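Local coordinates for flagellar protein FliL (Vibrio alginolyticus, PDB 6AHP), which assists the function of the bacterial flagellar motor, probably through a stomatin-like periplasmic domain, at residues L52-F61 with A82-A93; S5-F16 with V29-G39. One frame throughout, in Å; residues are numbered along the deposited sequence.

Contact 1 (L52-F61 with A82-A93); sequences LIESSLLSTF and ASEDIKAALNAA
L52 enters the contact with a single methyl, CD2, which reaches A89, L90 and A93 on two successive turns of the facing helix. Its CG lies anti to the backbone N (chi1 176°) and so leans out over that helix; CD2 comes 3.8 Å from L90 CD2 and 4.0 Å from A93 CB, the L52 and L90 side chains overlapping head to tail. L52 also packs on Y9 of the second subunit. I53 lies further round, on the flank facing the sheet. It crosses I86 and L90 at a slant, and its CD1 touches L90 CD1 at 4.0 Å.

S56 marks a close passage of the two backbones, with CA 5.8 Å from the CA of I86. Its small side chain permits this approach: CB and OG lie against CG1 of I86, and OG binds water 1 at 2.7 Å. The two helices run roughly antiparallel here, 138° between their directions, and form part of the helical layer that packs on the three-stranded sheet of this stomatin-like SPFH-clan fold. L57 points between the facing helix and the sheet. Its CD2 methyl meets I86 CD1 at 3.7 Å and also rests on A82 CB, while other atoms of the side chain touch L12 and F16 of strand 7-21.

T60 brings in polar chemistry. Its OG1 lies 2.8 Å from D85 OD2, within hydrogen-bonding distance, but its one proton has S56 O as a rival acceptor and the choice is open. Water 1 donates to this OG1 and to A82 O, tying the helices together beside S56. The F61 ring makes a looser, oblique approach to A82 CB, 4.5 Å from its CE1, and meets the ring of F18 with the planes about 15° apart.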
loop_
_atom_site.group_PDB
_atom_site.type_symbol
_atom_site.label_atom_id
_atom_site.label_comp_id
_atom_site.label_asym_id
_atom_site.label_seq_id
_atom_site.Cartn_x
_atom_site.Cartn_y
_atom_site.Cartn_z
ATOM N N LEU A 52 5.148 3.915 -1.614
ATOM C CA LEU A 52 4.778 2.901 -2.596
ATOM C C LEU A 52 5.158 1.504 -2.098
ATOM O O LEU A 52 4.378 0.557 -2.225
ATOM C CB LEU A 52 5.465 3.221 -3.922
ATOM C CG LEU A 52 5.274 2.231 -5.054
ATOM C CD1 LEU A 52 3.790 2.286 -5.439
ATOM C CD2 LEU A 52 6.127 2.570 -6.242
ATOM N N ILE A 53 6.335 1.386 -1.474
ATOM C CA ILE A 53 6.798 0.094 -0.984
ATOM C C ILE A 53 5.868 -0.421 0.115
ATOM O O ILE A 53 5.450 -1.576 0.100
ATOM C CB ILE A 53 8.261 0.200 -0.508
ATOM C CG1 ILE A 53 9.178 0.377 -1.733
ATOM C CG2 ILE A 53 8.669 -1.056 0.302
ATOM C CD1 ILE A 53 10.611 0.832 -1.433
ATOM N N GLU A 54 5.522 0.437 1.075
ATOM C CA GLU A 54 4.641 0.009 2.160
ATOM C C GLU A 54 3.279 -0.393 1.644
ATOM O O GLU A 54 2.649 -1.313 2.180
ATOM C CB GLU A 54 4.485 1.124 3.193
ATOM C CG GLU A 54 5.732 1.455 3.959
ATOM C CD GLU A 54 5.595 2.815 4.627
ATOM O OE1 GLU A 54 4.450 3.203 4.948
ATOM O OE2 GLU A 54 6.612 3.515 4.796
ATOM N N SER A 55 2.802 0.295 0.609
ATOM C CA SER A 55 1.500 -0.013 0.037
ATOM C C SER A 55 1.526 -1.334 -0.725
ATOM O O SER A 55 0.545 -2.087 -0.710
ATOM C CB SER A 55 1.071 1.132 -0.877
ATOM O OG SER A 55 -0.334 1.133 -0.958
ATOM N N SER A 56 2.627 -1.608 -1.432
ATOM C CA SER A 56 2.798 -2.895 -2.092
ATOM C C SER A 56 2.787 -4.036 -1.081
ATOM O O SER A 56 2.142 -5.063 -1.299
ATOM C CB SER A 56 4.108 -2.905 -2.875
ATOM O OG SER A 56 4.412 -4.192 -3.368
ATOM N N LEU A 57 3.539 -3.882 0.014
ATOM C CA LEU A 57 3.583 -4.903 1.056
ATOM C C LEU A 57 2.186 -5.182 1.621
ATOM O O LEU A 57 1.780 -6.341 1.762
ATOM C CB LEU A 57 4.544 -4.464 2.166
ATOM C CG LEU A 57 6.033 -4.738 1.837
ATOM C CD1 LEU A 57 7.009 -4.075 2.801
ATOM C CD2 LEU A 57 6.328 -6.239 1.690
ATOM N N LEU A 58 1.450 -4.127 1.987
ATOM C CA LEU A 58 0.097 -4.315 2.510
ATOM C C LEU A 58 -0.800 -5.004 1.485
ATOM O O LEU A 58 -1.602 -5.869 1.850
ATOM C CB LEU A 58 -0.506 -2.977 2.947
ATOM C CG LEU A 58 -1.710 -3.030 3.898
ATOM C CD1 LEU A 58 -1.434 -3.870 5.189
ATOM C CD2 LEU A 58 -2.157 -1.614 4.270
ATOM N N SER A 59 -0.657 -4.659 0.195
ATOM C CA SER A 59 -1.414 -5.350 -0.847
ATOM C C SER A 59 -1.064 -6.826 -0.895
ATOM O O SER A 59 -1.947 -7.678 -1.062
ATOM C CB SER A 59 -1.154 -4.726 -2.214
ATOM O OG SER A 59 -1.751 -3.454 -2.331
ATOM N N THR A 60 0.228 -7.152 -0.781
ATOM C CA THR A 60 0.623 -8.550 -0.834
ATOM C C THR A 60 0.022 -9.319 0.328
ATOM O O THR A 60 -0.566 -10.380 0.133
ATOM C CB THR A 60 2.134 -8.706 -0.809
ATOM O OG1 THR A 60 2.709 -7.983 -1.909
ATOM C CG2 THR A 60 2.468 -10.208 -0.925
ATOM N N PHE A 61 0.187 -8.802 1.547
ATOM C CA PHE A 61 -0.325 -9.483 2.735
ATOM C C PHE A 61 -1.855 -9.574 2.749
ATOM O O PHE A 61 -2.409 -10.550 3.257
ATOM C CB PHE A 61 0.163 -8.765 3.987
ATOM C CG PHE A 61 1.661 -8.691 4.106
ATOM C CD1 PHE A 61 2.465 -9.681 3.565
ATOM C CD2 PHE A 61 2.261 -7.635 4.782
ATOM C CE1 PHE A 61 3.844 -9.617 3.681
ATOM C CE2 PHE A 61 3.645 -7.566 4.913
ATOM C CZ PHE A 61 4.434 -8.560 4.353
ATOM N N ALA A 82 6.075 -10.956 -1.923
ATOM C CA ALA A 82 6.294 -9.597 -1.421
ATOM C C ALA A 82 7.458 -8.905 -2.134
ATOM O O ALA A 82 7.308 -7.780 -2.620
ATOM C CB ALA A 82 6.535 -9.632 0.085
ATOM N N SER A 83 8.628 -9.565 -2.210
ATOM C CA SER A 83 9.774 -8.965 -2.899
ATOM C C SER A 83 9.448 -8.689 -4.362
ATOM O O SER A 83 9.743 -7.606 -4.882
ATOM C CB SER A 83 11.014 -9.874 -2.799
ATOM O OG SER A 83 11.494 -9.926 -1.472
ATOM N N GLU A 84 8.865 -9.661 -5.040
ATOM C CA GLU A 84 8.538 -9.485 -6.431
ATOM C C GLU A 84 7.513 -8.371 -6.657
ATOM O O GLU A 84 7.663 -7.601 -7.535
ATOM C CB GLU A 84 8.137 -10.783 -7.109
ATOM C CG GLU A 84 9.288 -11.715 -7.511
ATOM C CD GLU A 84 10.506 -11.048 -8.172
ATOM O OE1 GLU A 84 10.409 -10.293 -9.130
ATOM O OE2 GLU A 84 11.608 -11.314 -7.735
ATOM N N ASP A 85 6.528 -8.258 -5.802
ATOM C CA ASP A 85 5.532 -7.192 -5.986
ATOM C C ASP A 85 6.170 -5.816 -5.837
ATOM O O ASP A 85 5.851 -4.902 -6.604
ATOM C CB ASP A 85 4.367 -7.343 -5.005
ATOM C CG ASP A 85 3.414 -8.508 -5.377
ATOM O OD1 ASP A 85 3.443 -8.979 -6.532
ATOM O OD2 ASP A 85 2.635 -8.967 -4.496
ATOM N N ILE A 86 7.097 -5.654 -4.870
ATOM C CA ILE A 86 7.800 -4.371 -4.708
ATOM C C ILE A 86 8.637 -4.061 -5.943
ATOM O O ILE A 86 8.644 -2.935 -6.454
ATOM C CB ILE A 86 8.688 -4.382 -3.445
ATOM C CG1 ILE A 86 7.852 -4.357 -2.173
ATOM C CG2 ILE A 86 9.688 -3.181 -3.458
ATOM C CD1 ILE A 86 8.612 -4.862 -0.926
ATOM N N LYS A 87 9.390 -5.045 -6.416
ATOM C CA LYS A 87 10.233 -4.799 -7.572
ATOM C C LYS A 87 9.384 -4.409 -8.779
ATOM O O LYS A 87 9.713 -3.454 -9.497
ATOM C CB LYS A 87 11.077 -6.035 -7.860
ATOM C CG LYS A 87 12.245 -6.232 -6.911
ATOM C CD LYS A 87 12.963 -7.572 -7.203
ATOM C CE LYS A 87 13.901 -7.919 -6.059
ATOM N NZ LYS A 87 14.542 -9.251 -6.281
ATOM N N ALA A 88 8.236 -5.084 -8.956
ATOM C CA ALA A 88 7.345 -4.770 -10.073
ATOM C C ALA A 88 6.765 -3.362 -9.944
ATOM O O ALA A 88 6.750 -2.607 -10.922
ATOM C CB ALA A 88 6.239 -5.836 -10.166
ATOM N N ALA A 89 6.340 -2.967 -8.727
ATOM C CA ALA A 89 5.884 -1.590 -8.486
ATOM C C ALA A 89 6.967 -0.552 -8.784
ATOM O O ALA A 89 6.691 0.508 -9.366
ATOM C CB ALA A 89 5.413 -1.416 -7.039
ATOM N N LEU A 90 8.187 -0.798 -8.347
ATOM C CA LEU A 90 9.218 0.210 -8.582
ATOM C C LEU A 90 9.688 0.198 -10.036
ATOM O O LEU A 90 10.023 1.256 -10.584
ATOM C CB LEU A 90 10.391 -0.015 -7.625
ATOM C CG LEU A 90 9.997 0.200 -6.151
ATOM C CD1 LEU A 90 11.048 -0.344 -5.248
ATOM C CD2 LEU A 90 9.812 1.672 -5.873
ATOM N N ASN A 91 9.751 -0.988 -10.657
ATOM C CA ASN A 91 10.024 -1.065 -12.096
ATOM C C ASN A 91 9.003 -0.255 -12.880
ATOM O O ASN A 91 9.362 0.512 -13.781
ATOM C CB ASN A 91 10.026 -2.518 -12.574
ATOM C CG ASN A 91 11.405 -3.190 -12.428
ATOM O OD1 ASN A 91 12.432 -2.513 -12.432
ATOM N ND2 ASN A 91 11.425 -4.513 -12.310
ATOM N N ALA A 92 7.728 -0.367 -12.510
ATOM C CA ALA A 92 6.710 0.417 -13.187
ATOM C C ALA A 92 6.870 1.899 -12.896
ATOM O O ALA A 92 6.564 2.736 -13.753
ATOM C CB ALA A 92 5.318 -0.062 -12.780
ATOM N N ALA A 93 7.368 2.249 -11.713
ATOM C CA ALA A 93 7.376 3.660 -11.360
ATOM C C ALA A 93 8.651 4.384 -11.797
ATOM O O ALA A 93 8.570 5.508 -12.296
ATOM C CB ALA A 93 7.163 3.826 -9.859
HETATM O O HOH W 1 4.971 -6.320 -1.764
#

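Contact 2 (S5-F16 with V29-G39); sequences SPIAYVNLPQAF and VQIKAQLMVRG
I7 with R38, Y9 with M36 and N11 with Q34 face one another as non-hydrogen-bonded pairs in an antiparallel beta hairpin, in which strand 7-21 is an outer strand and 26-38 the central strand of the three-stranded sheet. Between them, A8 with V37 and V10 with L35 are hydrogen-bonded pairs. Each makes two backbone bonds, V10 N to L35 O being 2.8 Å and L35 N to V10 O 2.9 Å. The regular ladder loosens near L12, whose N bonds A33 O only weakly, and the chain turns a corner at Q14. F16 and I31 then pair again, I31 N donating to F16 O at 2.8 Å. At the interruption water 2 accepts from A33 N and lies within hydrogen-bonding distance of L12 O.

Apolar contacts line the face that carries A8, V10, L12, L35 and V37, against helices 40-48 and 50-62. V10 CG1 and L12 CD2 both touch L35 CD1, at 4.1 and 4.2 Å, and the F16 ring approaches A33 CB obliquely. On the other face the Y9 and M36 side chains run alongside each other. CE1 of Y9 is 3.7 Å from M36 CG, and the sulfur makes an oblique Met-aromatic contact, 70° off the ring normal.

Polar side chains act at the R38 end and at the corner. R38 runs extended to its NE, which bridges to E100; I7 CG1 sits over one guanidinium face, toward its rim, while NH1 donates in the guanidinium plane to S5 O. Nearby the backbone G39 N bonds P6 O, just ahead of helix 40-48. At the corner K32, bent at chi2 (72°) and chi4, folds its amine back, where NZ meets a lone pair of N11 OD1 in the plane of that amide, at 2.9 Å.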
loop_
_atom_site.group_PDB
_atom_site.type_symbol
_atom_site.label_atom_id
_atom_site.label_comp_id
_atom_site.label_asym_id
_atom_site.label_seq_id
_atom_site.Cartn_x
_atom_site.Cartn_y
_atom_site.Cartn_z
ATOM N N SER A 5 27.983 -4.046 -5.257
ATOM C CA SER A 5 28.030 -2.845 -4.440
ATOM C C SER A 5 27.542 -3.167 -3.029
ATOM O O SER A 5 26.776 -4.115 -2.831
ATOM C CB SER A 5 27.188 -1.741 -5.079
ATOM O OG SER A 5 26.057 -2.266 -5.749
ATOM N N PRO A 6 27.916 -2.380 -2.056
ATOM C CA PRO A 6 27.745 -2.840 -0.665
ATOM C C PRO A 6 26.289 -2.913 -0.196
ATOM O O PRO A 6 25.475 -2.014 -0.440
ATOM C CB PRO A 6 28.534 -1.802 0.148
ATOM C CG PRO A 6 28.520 -0.585 -0.700
ATOM C CD PRO A 6 28.600 -1.077 -2.117
ATOM N N ILE A 7 25.993 -3.989 0.537
ATOM C CA ILE A 7 24.674 -4.181 1.113
ATOM C C ILE A 7 24.379 -3.098 2.127
ATOM O O ILE A 7 25.271 -2.610 2.844
ATOM C CB ILE A 7 24.580 -5.586 1.731
ATOM C CG1 ILE A 7 24.651 -6.642 0.656
ATOM C CG2 ILE A 7 23.302 -5.789 2.528
ATOM C CD1 ILE A 7 24.899 -8.034 1.221
ATOM N N ALA A 8 23.114 -2.679 2.165
ATOM C CA ALA A 8 22.599 -1.846 3.239
ATOM C C ALA A 8 21.163 -2.259 3.512
ATOM O O ALA A 8 20.523 -2.925 2.693
ATOM C CB ALA A 8 22.694 -0.347 2.899
ATOM N N TYR A 9 20.655 -1.865 4.673
ATOM C CA TYR A 9 19.320 -2.243 5.123
ATOM C C TYR A 9 18.525 -0.979 5.395
ATOM O O TYR A 9 19.000 -0.066 6.078
ATOM C CB TYR A 9 19.374 -3.136 6.398
ATOM C CG TYR A 9 20.171 -4.381 6.130
ATOM C CD1 TYR A 9 19.609 -5.449 5.460
ATOM C CD2 TYR A 9 21.502 -4.452 6.476
ATOM C CE1 TYR A 9 20.361 -6.567 5.155
ATOM C CE2 TYR A 9 22.256 -5.567 6.192
ATOM C CZ TYR A 9 21.696 -6.605 5.520
ATOM O OH TYR A 9 22.463 -7.705 5.230
ATOM N N VAL A 10 17.327 -0.927 4.842
ATOM C CA VAL A 10 16.417 0.187 5.007
ATOM C C VAL A 10 15.317 -0.314 5.917
ATOM O O VAL A 10 14.537 -1.201 5.535
ATOM C CB VAL A 10 15.848 0.666 3.660
ATOM C CG1 VAL A 10 14.663 1.612 3.892
ATOM C CG2 VAL A 10 16.930 1.326 2.813
ATOM N N ASN A 11 15.262 0.241 7.117
ATOM C CA ASN A 11 14.283 -0.187 8.101
ATOM C C ASN A 11 12.913 0.367 7.759
ATOM O O ASN A 11 12.771 1.556 7.478
ATOM C CB ASN A 11 14.675 0.281 9.496
ATOM C CG ASN A 11 13.712 -0.222 10.543
ATOM O OD1 ASN A 11 13.391 -1.413 10.584
ATOM N ND2 ASN A 11 13.212 0.688 11.374
ATOM N N LEU A 12 11.909 -0.495 7.799
ATOM C CA LEU A 12 10.523 -0.076 7.675
ATOM C C LEU A 12 9.951 -0.057 9.084
ATOM O O LEU A 12 9.535 -1.111 9.595
ATOM C CB LEU A 12 9.739 -1.036 6.779
ATOM C CG LEU A 12 10.065 -0.967 5.290
ATOM C CD1 LEU A 12 9.066 -1.778 4.548
ATOM C CD2 LEU A 12 10.028 0.477 4.778
ATOM N N PRO A 13 9.922 1.094 9.756
ATOM C CA PRO A 13 9.727 1.083 11.220
ATOM C C PRO A 13 8.378 0.550 11.678
ATOM O O PRO A 13 8.313 -0.112 12.720
ATOM C CB PRO A 13 9.912 2.561 11.605
ATOM C CG PRO A 13 10.623 3.199 10.421
ATOM C CD PRO A 13 10.158 2.450 9.223
ATOM N N GLN A 14 7.303 0.793 10.933
ATOM C CA GLN A 14 5.964 0.413 11.373
ATOM C C GLN A 14 5.646 -1.015 10.943
ATOM O O GLN A 14 5.622 -1.320 9.742
ATOM C CB GLN A 14 4.924 1.382 10.816
ATOM C CG GLN A 14 3.482 1.017 11.164
ATOM C CD GLN A 14 3.113 1.364 12.599
ATOM O OE1 GLN A 14 3.620 0.764 13.555
ATOM N NE2 GLN A 14 2.230 2.342 12.756
ATOM N N ALA A 15 5.373 -1.877 11.919
ATOM C CA ALA A 15 4.989 -3.254 11.629
ATOM C C ALA A 15 3.689 -3.306 10.836
ATOM O O ALA A 15 2.801 -2.466 10.996
ATOM C CB ALA A 15 4.827 -4.053 12.918
ATOM N N PHE A 16 3.581 -4.311 9.968
ATOM C CA PHE A 16 2.355 -4.537 9.213
ATOM C C PHE A 16 1.393 -5.374 10.045
ATOM O O PHE A 16 1.738 -6.481 10.490
ATOM C CB PHE A 16 2.661 -5.204 7.873
ATOM C CG PHE A 16 3.472 -4.336 6.983
ATOM C CD1 PHE A 16 2.858 -3.463 6.108
ATOM C CD2 PHE A 16 4.852 -4.313 7.100
ATOM C CE1 PHE A 16 3.619 -2.606 5.303
ATOM C CE2 PHE A 16 5.624 -3.465 6.316
ATOM C CZ PHE A 16 5.007 -2.608 5.410
ATOM N N VAL A 29 -2.562 -10.776 11.902
ATOM C CA VAL A 29 -1.158 -11.048 11.623
ATOM C C VAL A 29 -0.367 -9.773 11.881
ATOM O O VAL A 29 -0.820 -8.664 11.562
ATOM C CB VAL A 29 -0.954 -11.531 10.170
ATOM C CG1 VAL A 29 0.433 -12.113 9.969
ATOM C CG2 VAL A 29 -2.034 -12.529 9.779
ATOM N N GLN A 30 0.804 -9.932 12.487
ATOM C CA GLN A 30 1.801 -8.873 12.554
ATOM C C GLN A 30 3.079 -9.348 11.870
ATOM O O GLN A 30 3.567 -10.453 12.148
ATOM C CB GLN A 30 2.085 -8.442 14.001
ATOM C CG GLN A 30 2.134 -6.921 14.153
ATOM C CD GLN A 30 2.734 -6.438 15.469
ATOM O OE1 GLN A 30 3.754 -6.962 15.927
ATOM N NE2 GLN A 30 2.124 -5.408 16.063
ATOM N N ILE A 31 3.593 -8.529 10.951
ATOM C CA ILE A 31 4.847 -8.731 10.238
ATOM C C ILE A 31 5.702 -7.486 10.430
ATOM O O ILE A 31 5.226 -6.365 10.230
ATOM C CB ILE A 31 4.622 -9.015 8.741
ATOM C CG1 ILE A 31 4.283 -10.480 8.529
ATOM C CG2 ILE A 31 5.866 -8.661 7.929
ATOM C CD1 ILE A 31 3.293 -10.723 7.441
ATOM N N LYS A 32 6.932 -7.628 10.917
ATOM C CA LYS A 32 7.925 -6.557 10.911
ATOM C C LYS A 32 8.915 -6.833 9.783
ATOM O O LYS A 32 9.342 -7.978 9.594
ATOM C CB LYS A 32 8.654 -6.476 12.260
ATOM C CG LYS A 32 9.750 -5.429 12.343
ATOM C CD LYS A 32 9.201 -4.021 12.399
ATOM C CE LYS A 32 10.332 -3.029 12.598
ATOM N NZ LYS A 32 11.443 -3.242 11.597
ATOM N N ALA A 33 9.263 -5.792 9.026
ATOM C CA ALA A 33 10.001 -5.978 7.780
ATOM C C ALA A 33 11.077 -4.914 7.600
ATOM O O ALA A 33 10.989 -3.804 8.133
ATOM C CB ALA A 33 9.058 -5.947 6.565
ATOM N N GLN A 34 12.087 -5.268 6.804
ATOM C CA GLN A 34 13.117 -4.339 6.360
ATOM C C GLN A 34 13.456 -4.666 4.913
ATOM O O GLN A 34 13.138 -5.751 4.414
ATOM C CB GLN A 34 14.398 -4.410 7.232
ATOM C CG GLN A 34 14.210 -4.002 8.698
ATOM C CD GLN A 34 15.523 -3.747 9.436
ATOM O OE1 GLN A 34 16.467 -3.148 8.902
ATOM N NE2 GLN A 34 15.583 -4.196 10.684
ATOM N N LEU A 35 14.134 -3.736 4.248
ATOM C CA LEU A 35 14.544 -3.913 2.863
ATOM C C LEU A 35 16.056 -4.098 2.789
ATOM O O LEU A 35 16.812 -3.310 3.369
ATOM C CB LEU A 35 14.124 -2.713 1.998
ATOM C CG LEU A 35 12.656 -2.299 2.201
ATOM C CD1 LEU A 35 12.418 -0.918 1.629
ATOM C CD2 LEU A 35 11.694 -3.374 1.588
ATOM N N MET A 36 16.484 -5.117 2.051
ATOM C CA MET A 36 17.886 -5.301 1.715
ATOM C C MET A 36 18.147 -4.686 0.341
ATOM O O MET A 36 17.442 -4.993 -0.622
ATOM C CB MET A 36 18.238 -6.784 1.715
ATOM C CG MET A 36 19.707 -7.100 1.516
ATOM S SD MET A 36 19.869 -8.896 1.763
ATOM C CE MET A 36 20.501 -9.352 0.158
ATOM N N VAL A 37 19.123 -3.781 0.272
ATOM C CA VAL A 37 19.450 -3.093 -0.966
ATOM C C VAL A 37 20.962 -3.167 -1.148
ATOM O O VAL A 37 21.711 -3.414 -0.199
ATOM C CB VAL A 37 18.988 -1.606 -0.969
ATOM C CG1 VAL A 37 17.482 -1.453 -0.530
ATOM C CG2 VAL A 37 19.884 -0.788 -0.051
ATOM N N ARG A 38 21.406 -2.908 -2.378
ATOM C CA ARG A 38 22.825 -2.773 -2.694
ATOM C C ARG A 38 23.092 -1.401 -3.294
ATOM O O ARG A 38 22.546 -1.066 -4.348
ATOM C CB ARG A 38 23.281 -3.882 -3.643
ATOM C CG ARG A 38 23.492 -5.244 -2.930
ATOM C CD ARG A 38 23.974 -6.312 -3.910
ATOM N NE ARG A 38 24.027 -7.619 -3.267
ATOM C CZ ARG A 38 25.044 -8.024 -2.513
ATOM N NH1 ARG A 38 26.078 -7.204 -2.319
ATOM N NH2 ARG A 38 25.026 -9.238 -1.949
ATOM N N GLY A 39 23.908 -0.614 -2.614
ATOM C CA GLY A 39 24.444 0.626 -3.125
ATOM C C GLY A 39 23.681 1.843 -2.626
ATOM O O GLY A 39 22.492 1.781 -2.261
HETATM O O HOH W 2 8.035 -3.342 9.231
#

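How the contacts relate
Contact 1 is the more buried of the two and joins helix to helix; contact 2 joins strand to strand and is only partly buried, with one face of the sheet under the helices and the other carrying several exposed residues. Their chemistry differs accordingly: contact 1 rests on methyl packing with one small polar cluster around a water, whereas contact 2 depends on a backbone ladder flanked by longer polar chains. They meet where L57 CD1 lies 3.5 Å from L12 CD1 and F61 CE2 3.8 Å from F16 CG. Helix 50-62 of contact 1 thus supplies part of the cover for the apolar face of contact 2.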